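PDB 2OT9: YaeQ family protein from Pseudomonas syringae pv. tomato, which is of unknown function but belongs to the PDDEXK clan, which includes many nucleases, and binds meso-tartaric acid in the crystal. Local coordinates for residues Leu45-Trp50 with Leu55-Gly60. Residues are numbered along the deposited sequence; the frame is centred on the assembly and turned at random. Where two conformers were deposited one is given.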
ATOM      1  N   LEU A  45      -3.912  -0.493   3.410  1.00 22.87           N
ATOM      2  CA  LEU A  45      -3.942   0.977   3.412  1.00 23.26           C
ATOM      3  C   LEU A  45      -3.712   1.504   1.996  1.00 22.85           C
ATOM      4  O   LEU A  45      -4.389   2.424   1.567  1.00 22.13           O
ATOM      5  CB  LEU A  45      -2.853   1.537   4.336  1.00 23.19           C
ATOM      6  CG  LEU A  45      -3.113   1.444   5.842  1.00 25.34           C
ATOM      7  CD1 LEU A  45      -1.841   1.831   6.616  1.00 26.84           C
ATOM      8  CD2 LEU A  45      -4.301   2.321   6.232  1.00 26.92           C
ATOM      9  N   ALA A  46      -2.739   0.926   1.280  1.00 22.03           N
ATOM     10  CA  ALA A  46      -2.456   1.343  -0.111  1.00 22.82           C
ATOM     11  C   ALA A  46      -3.679   1.141  -1.012  1.00 22.61           C
ATOM     12  O   ALA A  46      -3.986   1.970  -1.865  1.00 22.86           O
ATOM     13  CB  ALA A  46      -1.246   0.545  -0.681  1.00 21.59           C
ATOM     14  N   TYR A  47      -4.342   0.004  -0.844  1.00 22.99           N
ATOM     15  CA  TYR A  47      -5.561  -0.299  -1.592  1.00 23.45           C
ATOM     16  C   TYR A  47      -6.620   0.795  -1.416  1.00 23.91           C
ATOM     17  O   TYR A  47      -7.208   1.250  -2.406  1.00 24.06           O
ATOM     18  CB  TYR A  47      -6.133  -1.673  -1.178  1.00 23.78           C
ATOM     19  CG  TYR A  47      -7.293  -2.107  -2.052  1.00 22.73           C
ATOM     20  CD1 TYR A  47      -7.072  -2.632  -3.323  1.00 21.96           C
ATOM     21  CD2 TYR A  47      -8.608  -1.958  -1.614  1.00 22.95           C
ATOM     22  CE1 TYR A  47      -8.125  -3.001  -4.138  1.00 23.89           C
ATOM     23  CE2 TYR A  47      -9.675  -2.328  -2.414  1.00 24.24           C
ATOM     24  CZ  TYR A  47      -9.427  -2.849  -3.676  1.00 24.58           C
ATOM     25  OH  TYR A  47     -10.473  -3.213  -4.478  1.00 26.59           O
ATOM     26  N   ALA A  48      -6.884   1.189  -0.157  1.00 23.61           N
ATOM     27  CA  ALA A  48      -7.863   2.238   0.136  1.00 23.25           C
ATOM     28  C   ALA A  48      -7.382   3.592  -0.413  1.00 22.89           C
ATOM     29  O   ALA A  48      -8.157   4.346  -1.026  1.00 22.88           O
ATOM     30  CB  ALA A  48      -8.124   2.329   1.645  1.00 23.37           C
ATOM     31  N   PHE A  49      -6.093   3.866  -0.236  1.00 22.41           N
ATOM     32  CA  PHE A  49      -5.514   5.171  -0.537  1.00 22.86           C
ATOM     33  C   PHE A  49      -5.423   5.447  -2.042  1.00 23.48           C
ATOM     34  O   PHE A  49      -5.505   6.600  -2.474  1.00 23.72           O
ATOM     35  CB  PHE A  49      -4.135   5.274   0.114  1.00 23.56           C
ATOM     36  CG  PHE A  49      -3.587   6.667   0.165  1.00 24.69           C
ATOM     37  CD1 PHE A  49      -4.256   7.674   0.869  1.00 24.99           C
ATOM     38  CD2 PHE A  49      -2.383   6.966  -0.463  1.00 23.96           C
ATOM     39  CE1 PHE A  49      -3.733   8.988   0.935  1.00 26.26           C
ATOM     40  CE2 PHE A  49      -1.849   8.275  -0.402  1.00 24.67           C
ATOM     41  CZ  PHE A  49      -2.526   9.274   0.291  1.00 24.80           C
ATOM     42  N   TRP A  50      -5.267   4.393  -2.832  1.00 23.06           N
ATOM     43  CA  TRP A  50      -5.238   4.537  -4.285  1.00 24.01           C
ATOM     44  C   TRP A  50      -6.320   3.749  -4.994  1.00 24.33           C
ATOM     45  O   TRP A  50      -6.149   3.374  -6.154  1.00 24.74           O
ATOM     46  CB  TRP A  50      -3.856   4.159  -4.825  1.00 23.33           C
ATOM     47  CG  TRP A  50      -2.813   5.194  -4.540  1.00 22.94           C
ATOM     48  CD1 TRP A  50      -2.719   6.444  -5.097  1.00 22.87           C
ATOM     49  CD2 TRP A  50      -1.700   5.059  -3.659  1.00 22.43           C
ATOM     50  NE1 TRP A  50      -1.632   7.095  -4.592  1.00 22.96           N
ATOM     51  CE2 TRP A  50      -0.971   6.262  -3.724  1.00 23.40           C
ATOM     52  CE3 TRP A  50      -1.244   4.029  -2.814  1.00 25.14           C
ATOM     53  CZ2 TRP A  50       0.210   6.474  -2.978  1.00 23.99           C
ATOM     54  CZ3 TRP A  50      -0.072   4.230  -2.073  1.00 24.31           C
ATOM     55  CH2 TRP A  50       0.643   5.444  -2.161  1.00 23.61           C
ATOM     56  N   LEU A  55      -7.646  -1.591  -9.701  1.00 24.57           N
ATOM     57  CA  LEU A  55      -6.551  -1.899  -8.794  1.00 24.06           C
ATOM     58  C   LEU A  55      -6.688  -3.336  -8.268  1.00 24.03           C
ATOM     59  O   LEU A  55      -7.759  -3.734  -7.815  1.00 24.90           O
ATOM     60  CB  LEU A  55      -6.546  -0.893  -7.635  1.00 23.46           C
ATOM     61  CG  LEU A  55      -5.397  -0.938  -6.629  1.00 22.42           C
ATOM     62  CD1 LEU A  55      -4.040  -0.652  -7.310  1.00 22.13           C
ATOM     63  CD2 LEU A  55      -5.670   0.058  -5.517  1.00 22.15           C
ATOM     64  N   ALA A  56      -5.608  -4.108  -8.330  1.00 24.78           N
ATOM     65  CA  ALA A  56      -5.604  -5.481  -7.836  1.00 25.09           C
ATOM     66  C   ALA A  56      -4.387  -5.732  -6.963  1.00 25.65           C
ATOM     67  O   ALA A  56      -3.338  -5.098  -7.152  1.00 25.20           O
ATOM     68  CB  ALA A  56      -5.623  -6.463  -9.001  1.00 25.40           C
ATOM     69  N   PHE A  57      -4.514  -6.660  -6.013  1.00 25.80           N
ATOM     70  CA  PHE A  57      -3.339  -7.123  -5.263  1.00 26.77           C
ATOM     71  C   PHE A  57      -2.480  -8.016  -6.146  1.00 27.77           C
ATOM     72  O   PHE A  57      -2.998  -8.859  -6.872  1.00 27.35           O
ATOM     73  CB  PHE A  57      -3.739  -7.850  -3.966  1.00 26.13           C
ATOM     74  CG  PHE A  57      -4.393  -6.951  -2.947  1.00 27.69           C
ATOM     75  CD1 PHE A  57      -3.629  -6.154  -2.112  1.00 26.88           C
ATOM     76  CD2 PHE A  57      -5.781  -6.886  -2.848  1.00 28.69           C
ATOM     77  CE1 PHE A  57      -4.244  -5.311  -1.172  1.00 27.60           C
ATOM     78  CE2 PHE A  57      -6.401  -6.046  -1.926  1.00 28.94           C
ATOM     79  CZ  PHE A  57      -5.631  -5.265  -1.078  1.00 27.38           C
ATOM     80  N   GLY A  58      -1.168  -7.802  -6.105  1.00 28.50           N
ATOM     81  CA  GLY A  58      -0.234  -8.667  -6.801  1.00 30.54           C
ATOM     82  C   GLY A  58       0.194  -9.771  -5.857  1.00 31.68           C
ATOM     83  O   GLY A  58      -0.359  -9.911  -4.757  1.00 31.67           O
ATOM     84  N   ARG A  59       1.182 -10.555  -6.280  0.50 32.40           N
ATOM     85  CA  ARG A  59       1.759 -11.593  -5.418  0.50 33.13           C
ATOM     86  C   ARG A  59       2.844 -11.055  -4.476  0.50 33.58           C
ATOM     87  O   ARG A  59       3.463 -11.832  -3.741  0.50 33.91           O
ATOM     88  CB  ARG A  59       2.259 -12.785  -6.238  0.50 33.29           C
ATOM     89  CG  ARG A  59       1.149 -13.517  -7.012  0.50 33.80           C
ATOM     90  CD  ARG A  59       1.638 -14.841  -7.590  0.50 34.67           C
ATOM     91  NE  ARG A  59       1.545 -15.952  -6.638  0.50 35.97           N
ATOM     92  CZ  ARG A  59       0.833 -17.065  -6.831  0.50 36.16           C
ATOM     93  NH1 ARG A  59       0.143 -17.246  -7.953  0.50 36.32           N
ATOM     94  NH2 ARG A  59       0.820 -18.012  -5.901  0.50 35.64           N
ATOM     95  N   GLY A  60       3.067  -9.733  -4.506  1.00 33.57           N
ATOM     96  CA  GLY A  60       3.957  -9.034  -3.555  1.00 34.55           C
ATOM     97  C   GLY A  60       5.291  -9.733  -3.335  1.00 36.00           C
ATOM     98  O   GLY A  60       5.932 -10.170  -4.301  1.00 35.47           O
TER
HETATM   99  O   HOH W   1     -10.131  -2.864  -7.071  1.00 24.98           O
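The C-terminal turn of helix 37-49 packs against strand 55-57, which follows the helix after a short connection and is an outermost strand of the mixed sheet, and Tyr47 meets both Leu55 and Phe57 there. The axes of the local helix and strand segments run nearly antiparallel, at 173°, and come within 9.6 Å, a spacing bridged by side chains. With its CG anti to the backbone N (chi1 -173°), Tyr47 lays its ring beside the strand. Phe57 CE2 lies over one face of that ring, 3.7 Å from Tyr47 CD1; the planes differ by 20° but are slid apart, with centroids 5.0 Å from each other, so the rings barely overlap. The tip of Phe57 also reaches the root of the tyrosine, CZ to Tyr47 CB at 3.6 Å. The Leu55 and Tyr47 side chains run past one another, pointing opposite ways; Leu55 CD2 sits against the carbonyl oxygens at the helix end, 3.7 Å from Tyr47 O and 3.4 Å from Trp50 O. Val25 and Gln27 of strand 21-31, with Leu69 of strand 69-72, also touch Tyr47. Direct contacts are therefore van der Waals, while one water, donating to Leu55 O, can join the hydroxyl of buried Tyr47 to the strand backbone.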